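Local structure of uncharacterized protein (Bacteroides ovatus, 4IRT) at residues 187-199 and 208-221. The protein is of unknown function but may act as a neuraminidase-like, sugar-directed protein. Sequence-based numbering, arbitrary orientation.
Sequences EKGTIHLSWVWRE and DICYARSFDNGVTW. With EDO (1,2-ethanediol), chain M.
Ile191 and Ser214, Leu193 and Ala212, and Trp195 and Cys210 face each other as hydrogen-bonded antiparallel pairs, zipping strands 191-198 and 206-214 into the hairpin that forms the inner two strands of a four-stranded propeller blade.

On the face carrying His192 and Tyr211 the contact around the tyrosine is chiefly polar. Tyr211, with CG anti to the backbone N (chi1 176°), reaches along the sheet until its OH meets His192 ND1 at the imidazole edge, 2.7 Å away. The same hydroxyl accepts from Arg213 NH1, while Asp186 holds His192 NE2, so both ring nitrogens are bound. Arg213 NE and NH2 also grip the two oxygens of an ethanediol, probably picked up from the crystallisation liquor. With an alanine at Arg213, the Tyr211 hydroxyl would probably lose its NH1 donor and, keeping His192 ND1 as its mate, be freer to shift.

The opposite face is largely aromatic. Cys210 CB sits over the six-membered ring of Trp195, 3.6 Å from its centroid, and SG lies 3.5 Å from Trp197 NE1, an oblique sulfur-aromatic approach. Farther along, Ile191 CG2 touches Trp221 CH2 at 3.7 Å, and Ile191 CD1 rests on the type I' turn at Gly218.

Near that turn, one water links Gly189 O, Ser214 O and Asn217 N, carrying the pairing past the last strand bridge. The chemistry thus differs along the hairpin: around Tyr211, bonds at both nitrogens hold the rotation of the His192 ring and two bonds place the tyrosine hydroxyl, while around Trp195 and Cys210 the side chains are held chiefly by aromatic and sulfur packing.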
loop_
_atom_site.group_PDB
_atom_site.type_symbol
_atom_site.label_atom_id
_atom_site.label_comp_id
_atom_site.label_asym_id
_atom_site.label_seq_id
_atom_site.Cartn_x
_atom_site.Cartn_y
_atom_site.Cartn_z
ATOM N N GLU A 187 -0.248 -15.236 -4.771
ATOM C CA GLU A 187 -0.970 -16.416 -4.285
ATOM C C GLU A 187 -0.107 -17.678 -4.227
ATOM O O GLU A 187 -0.544 -18.704 -3.702
ATOM C CB GLU A 187 -2.264 -16.606 -5.081
ATOM C CG GLU A 187 -3.218 -15.480 -4.754
ATOM C CD GLU A 187 -4.300 -15.213 -5.793
ATOM O OE1 GLU A 187 -4.667 -16.141 -6.522
ATOM O OE2 GLU A 187 -4.815 -14.062 -5.849
ATOM N N LYS A 188 1.101 -17.600 -4.781
ATOM C CA LYS A 188 2.085 -18.695 -4.694
ATOM C C LYS A 188 3.144 -18.456 -3.615
ATOM O O LYS A 188 4.066 -19.288 -3.408
ATOM C CB LYS A 188 2.762 -18.880 -6.038
ATOM C CG LYS A 188 1.800 -19.342 -7.110
ATOM C CD LYS A 188 2.515 -19.938 -8.288
ATOM C CE LYS A 188 2.548 -18.994 -9.466
ATOM N NZ LYS A 188 2.959 -19.756 -10.684
ATOM N N GLY A 189 3.031 -17.329 -2.928
ATOM C CA GLY A 189 3.925 -16.996 -1.829
ATOM C C GLY A 189 5.178 -16.259 -2.282
ATOM O O GLY A 189 6.076 -16.040 -1.486
ATOM N N THR A 190 5.233 -15.869 -3.553
ATOM C CA THR A 190 6.351 -15.063 -4.057
ATOM C C THR A 190 6.218 -13.603 -3.586
ATOM O O THR A 190 5.139 -12.983 -3.677
ATOM C CB THR A 190 6.414 -15.132 -5.596
ATOM O OG1 THR A 190 6.592 -16.498 -5.990
ATOM C CG2 THR A 190 7.541 -14.281 -6.175
ATOM N N ILE A 191 7.324 -13.035 -3.139
ATOM C CA ILE A 191 7.349 -11.631 -2.734
ATOM C C ILE A 191 7.777 -10.812 -3.935
ATOM O O ILE A 191 8.888 -11.010 -4.459
ATOM C CB ILE A 191 8.359 -11.371 -1.596
ATOM C CG1 ILE A 191 8.083 -12.269 -0.383
ATOM C CG2 ILE A 191 8.357 -9.897 -1.225
ATOM C CD1 ILE A 191 9.217 -12.285 0.619
ATOM N N HIS A 192 6.915 -9.877 -4.341
ATOM C CA HIS A 192 7.221 -8.953 -5.406
ATOM C C HIS A 192 7.612 -7.614 -4.827
ATOM O O HIS A 192 7.048 -7.186 -3.832
ATOM C CB HIS A 192 6.001 -8.774 -6.331
ATOM C CG HIS A 192 5.552 -10.044 -6.978
ATOM N ND1 HIS A 192 5.962 -10.409 -8.234
ATOM C CD2 HIS A 192 4.764 -11.053 -6.530
ATOM C CE1 HIS A 192 5.450 -11.588 -8.544
ATOM N NE2 HIS A 192 4.702 -11.994 -7.532
ATOM N N LEU A 193 8.545 -6.938 -5.483
ATOM C CA LEU A 193 9.028 -5.625 -5.050
ATOM C C LEU A 193 9.271 -4.730 -6.247
ATOM O O LEU A 193 9.969 -5.119 -7.181
ATOM C CB LEU A 193 10.359 -5.819 -4.305
ATOM C CG LEU A 193 11.214 -4.594 -3.979
ATOM C CD1 LEU A 193 10.545 -3.689 -2.980
ATOM C CD2 LEU A 193 12.553 -5.065 -3.437
ATOM N N SER A 194 8.716 -3.524 -6.218
ATOM C CA SER A 194 9.025 -2.489 -7.228
ATOM C C SER A 194 9.264 -1.153 -6.533
ATOM O O SER A 194 8.842 -0.937 -5.366
ATOM C CB SER A 194 7.924 -2.360 -8.275
ATOM O OG SER A 194 6.674 -2.109 -7.683
ATOM N N TRP A 195 9.945 -0.249 -7.243
ATOM C CA TRP A 195 10.321 1.039 -6.677
ATOM C C TRP A 195 10.677 2.043 -7.738
ATOM O O TRP A 195 10.925 1.670 -8.869
ATOM C CB TRP A 195 11.483 0.890 -5.687
ATOM C CG TRP A 195 12.810 0.526 -6.236
ATOM C CD1 TRP A 195 13.856 1.406 -6.518
ATOM C CD2 TRP A 195 13.320 -0.792 -6.495
ATOM N NE1 TRP A 195 14.951 0.703 -6.950
ATOM C CE2 TRP A 195 14.660 -0.641 -6.944
ATOM C CE3 TRP A 195 12.768 -2.080 -6.442
ATOM C CZ2 TRP A 195 15.439 -1.726 -7.352
ATOM C CZ3 TRP A 195 13.570 -3.189 -6.830
ATOM C CH2 TRP A 195 14.883 -2.995 -7.269
ATOM N N VAL A 196 10.700 3.306 -7.335
ATOM C CA VAL A 196 11.239 4.401 -8.139
ATOM C C VAL A 196 12.436 4.943 -7.375
ATOM O O VAL A 196 12.528 4.815 -6.134
ATOM C CB VAL A 196 10.209 5.543 -8.369
ATOM C CG1 VAL A 196 8.903 4.962 -8.941
ATOM C CG2 VAL A 196 9.963 6.335 -7.094
ATOM N N TRP A 197 13.373 5.499 -8.117
ATOM C CA TRP A 197 14.449 6.204 -7.508
ATOM C C TRP A 197 14.036 7.626 -7.272
ATOM O O TRP A 197 13.249 8.190 -8.035
ATOM C CB TRP A 197 15.658 6.209 -8.418
ATOM C CG TRP A 197 16.237 4.851 -8.685
ATOM C CD1 TRP A 197 16.314 4.228 -9.894
ATOM C CD2 TRP A 197 16.879 3.970 -7.741
ATOM N NE1 TRP A 197 16.957 3.012 -9.764
ATOM C CE2 TRP A 197 17.317 2.837 -8.455
ATOM C CE3 TRP A 197 17.148 4.045 -6.368
ATOM C CZ2 TRP A 197 18.021 1.771 -7.835
ATOM C CZ3 TRP A 197 17.839 2.999 -5.768
ATOM C CH2 TRP A 197 18.259 1.877 -6.501
ATOM N N ARG A 198 14.565 8.229 -6.212
ATOM C CA ARG A 198 14.505 9.683 -6.113
ATOM C C ARG A 198 15.920 10.195 -5.951
ATOM O O ARG A 198 16.583 9.897 -4.963
ATOM C CB ARG A 198 13.667 10.208 -4.969
ATOM C CG ARG A 198 13.493 11.713 -5.166
ATOM C CD ARG A 198 12.758 12.424 -4.079
ATOM N NE ARG A 198 11.328 12.171 -4.134
ATOM C CZ ARG A 198 10.472 12.729 -3.302
ATOM N NH1 ARG A 198 10.905 13.618 -2.414
ATOM N NH2 ARG A 198 9.183 12.427 -3.360
ATOM N N GLU A 199 16.343 11.014 -6.889
ATOM C CA GLU A 199 17.722 11.379 -7.009
ATOM C C GLU A 199 18.188 12.343 -5.905
ATOM O O GLU A 199 19.270 12.157 -5.370
ATOM C CB GLU A 199 17.980 11.922 -8.408
ATOM C CG GLU A 199 19.381 11.728 -8.904
ATOM C CD GLU A 199 19.915 10.293 -8.821
ATOM O OE1 GLU A 199 19.187 9.291 -8.901
ATOM O OE2 GLU A 199 21.130 10.165 -8.736
ATOM N N ASP A 208 12.342 6.394 -13.021
ATOM C CA ASP A 208 12.363 4.949 -13.287
ATOM C C ASP A 208 11.441 4.116 -12.390
ATOM O O ASP A 208 11.044 4.547 -11.307
ATOM C CB ASP A 208 13.811 4.404 -13.198
ATOM C CG ASP A 208 14.729 5.040 -14.224
ATOM O OD1 ASP A 208 14.364 5.105 -15.427
ATOM O OD2 ASP A 208 15.831 5.491 -13.832
ATOM N N ILE A 209 11.079 2.943 -12.904
ATOM C CA ILE A 209 10.393 1.899 -12.158
ATOM C C ILE A 209 11.199 0.616 -12.266
ATOM O O ILE A 209 11.410 0.087 -13.379
ATOM C CB ILE A 209 8.948 1.655 -12.669
ATOM C CG1 ILE A 209 8.168 2.989 -12.694
ATOM C CG2 ILE A 209 8.248 0.621 -11.783
ATOM C CD1 ILE A 209 6.702 2.891 -13.087
ATOM N N CYS A 210 11.610 0.098 -11.115
ATOM C CA CYS A 210 12.477 -1.080 -11.040
ATOM C C CYS A 210 11.741 -2.237 -10.340
ATOM O O CYS A 210 10.741 -2.033 -9.681
ATOM C CB CYS A 210 13.768 -0.748 -10.278
ATOM S SG CYS A 210 14.805 0.529 -11.064
ATOM N N TYR A 211 12.272 -3.452 -10.446
ATOM C CA TYR A 211 11.540 -4.637 -10.014
ATOM C C TYR A 211 12.484 -5.735 -9.528
ATOM O O TYR A 211 13.543 -5.916 -10.085
ATOM C CB TYR A 211 10.713 -5.176 -11.175
ATOM C CG TYR A 211 10.001 -6.466 -10.853
ATOM C CD1 TYR A 211 8.792 -6.456 -10.146
ATOM C CD2 TYR A 211 10.515 -7.684 -11.249
ATOM C CE1 TYR A 211 8.142 -7.635 -9.829
ATOM C CE2 TYR A 211 9.879 -8.869 -10.918
ATOM C CZ TYR A 211 8.679 -8.844 -10.236
ATOM O OH TYR A 211 7.997 -10.009 -9.947
ATOM N N ALA A 212 12.050 -6.476 -8.518
ATOM C CA ALA A 212 12.688 -7.699 -8.123
ATOM C C ALA A 212 11.665 -8.606 -7.482
ATOM O O ALA A 212 10.622 -8.137 -7.049
ATOM C CB ALA A 212 13.815 -7.412 -7.140
ATOM N N ARG A 213 11.957 -9.898 -7.458
ATOM C CA ARG A 213 11.108 -10.864 -6.732
ATOM C C ARG A 213 11.895 -11.961 -6.040
ATOM O O ARG A 213 12.997 -12.297 -6.445
ATOM C CB ARG A 213 10.044 -11.464 -7.649
ATOM C CG ARG A 213 10.592 -12.152 -8.901
ATOM C CD ARG A 213 9.446 -12.906 -9.566
ATOM N NE ARG A 213 9.737 -13.376 -10.927
ATOM C CZ ARG A 213 9.072 -13.017 -12.013
ATOM N NH1 ARG A 213 8.091 -12.120 -11.957
ATOM N NH2 ARG A 213 9.404 -13.549 -13.169
ATOM N N SER A 214 11.311 -12.529 -4.999
ATOM C CA SER A 214 11.958 -13.562 -4.209
ATOM C C SER A 214 11.006 -14.731 -4.026
ATOM O O SER A 214 9.841 -14.542 -3.628
ATOM C CB SER A 214 12.330 -13.061 -2.821
ATOM O OG SER A 214 12.888 -14.134 -2.058
ATOM N N PHE A 215 11.536 -15.939 -4.259
ATOM C CA PHE A 215 10.791 -17.191 -4.114
ATOM C C PHE A 215 11.062 -17.943 -2.806
ATOM O O PHE A 215 10.455 -18.993 -2.565
ATOM C CB PHE A 215 11.123 -18.125 -5.285
ATOM C CG PHE A 215 10.802 -17.532 -6.628
ATOM C CD1 PHE A 215 9.546 -17.688 -7.191
ATOM C CD2 PHE A 215 11.757 -16.814 -7.316
ATOM C CE1 PHE A 215 9.247 -17.148 -8.440
ATOM C CE2 PHE A 215 11.458 -16.221 -8.533
ATOM C CZ PHE A 215 10.199 -16.413 -9.110
ATOM N N ASP A 216 11.959 -17.409 -1.965
ATOM C CA ASP A 216 12.381 -18.069 -0.729
ATOM C C ASP A 216 12.274 -17.132 0.491
ATOM O O ASP A 216 13.169 -17.060 1.343
ATOM C CB ASP A 216 13.783 -18.613 -0.894
ATOM C CG ASP A 216 14.810 -17.533 -1.208
ATOM O OD1 ASP A 216 14.456 -16.312 -1.262
ATOM O OD2 ASP A 216 15.978 -17.912 -1.422
ATOM N N ASN A 217 11.148 -16.441 0.566
ATOM C CA ASN A 217 10.815 -15.540 1.671
ATOM C C ASN A 217 11.810 -14.448 1.933
ATOM O O ASN A 217 12.006 -14.020 3.082
ATOM C CB ASN A 217 10.512 -16.332 2.934
ATOM C CG ASN A 217 9.200 -17.074 2.825
ATOM O OD1 ASN A 217 8.204 -16.542 2.318
ATOM N ND2 ASN A 217 9.193 -18.314 3.275
ATOM N N GLY A 218 12.394 -13.938 0.850
ATOM C CA GLY A 218 13.237 -12.762 0.923
ATOM C C GLY A 218 14.739 -12.971 1.013
ATOM O O GLY A 218 15.475 -11.988 1.019
ATOM N N VAL A 219 15.209 -14.214 1.060
ATOM C CA VAL A 219 16.645 -14.489 1.198
ATOM C C VAL A 219 17.393 -14.139 -0.103
ATOM O O VAL A 219 18.429 -13.428 -0.094
ATOM C CB VAL A 219 16.887 -15.968 1.629
ATOM C CG1 VAL A 219 18.385 -16.301 1.719
ATOM C CG2 VAL A 219 16.193 -16.263 2.970
ATOM N N THR A 220 16.883 -14.621 -1.226
ATOM C CA THR A 220 17.474 -14.324 -2.537
ATOM C C THR A 220 16.444 -13.719 -3.475
ATOM O O THR A 220 15.238 -13.964 -3.339
ATOM C CB THR A 220 18.089 -15.561 -3.197
ATOM O OG1 THR A 220 17.079 -16.544 -3.472
ATOM C CG2 THR A 220 19.171 -16.174 -2.306
ATOM N N TRP A 221 16.940 -12.957 -4.446
ATOM C CA TRP A 221 16.106 -12.098 -5.282
ATOM C C TRP A 221 16.460 -12.280 -6.753
ATOM O O TRP A 221 17.630 -12.452 -7.074
ATOM C CB TRP A 221 16.284 -10.632 -4.854
ATOM C CG TRP A 221 15.662 -10.401 -3.509
ATOM C CD1 TRP A 221 16.244 -10.630 -2.277
ATOM C CD2 TRP A 221 14.323 -9.988 -3.252
ATOM N NE1 TRP A 221 15.336 -10.384 -1.270
ATOM C CE2 TRP A 221 14.157 -9.962 -1.834
ATOM C CE3 TRP A 221 13.240 -9.612 -4.074
ATOM C CZ2 TRP A 221 12.967 -9.582 -1.232
ATOM C CZ3 TRP A 221 12.060 -9.217 -3.474
ATOM C CH2 TRP A 221 11.937 -9.188 -2.056
HETATM C C1 EDO M . 12.821 -15.714 -12.343
HETATM O O1 EDO M . 12.229 -14.685 -11.521
HETATM C C2 EDO M . 11.854 -16.846 -12.684
HETATM O O2 EDO M . 10.723 -16.316 -13.386
HETATM O O HOH W 1 5.719 -16.954 1.268
HETATM O O HOH W 2 9.007 -15.950 -1.346
#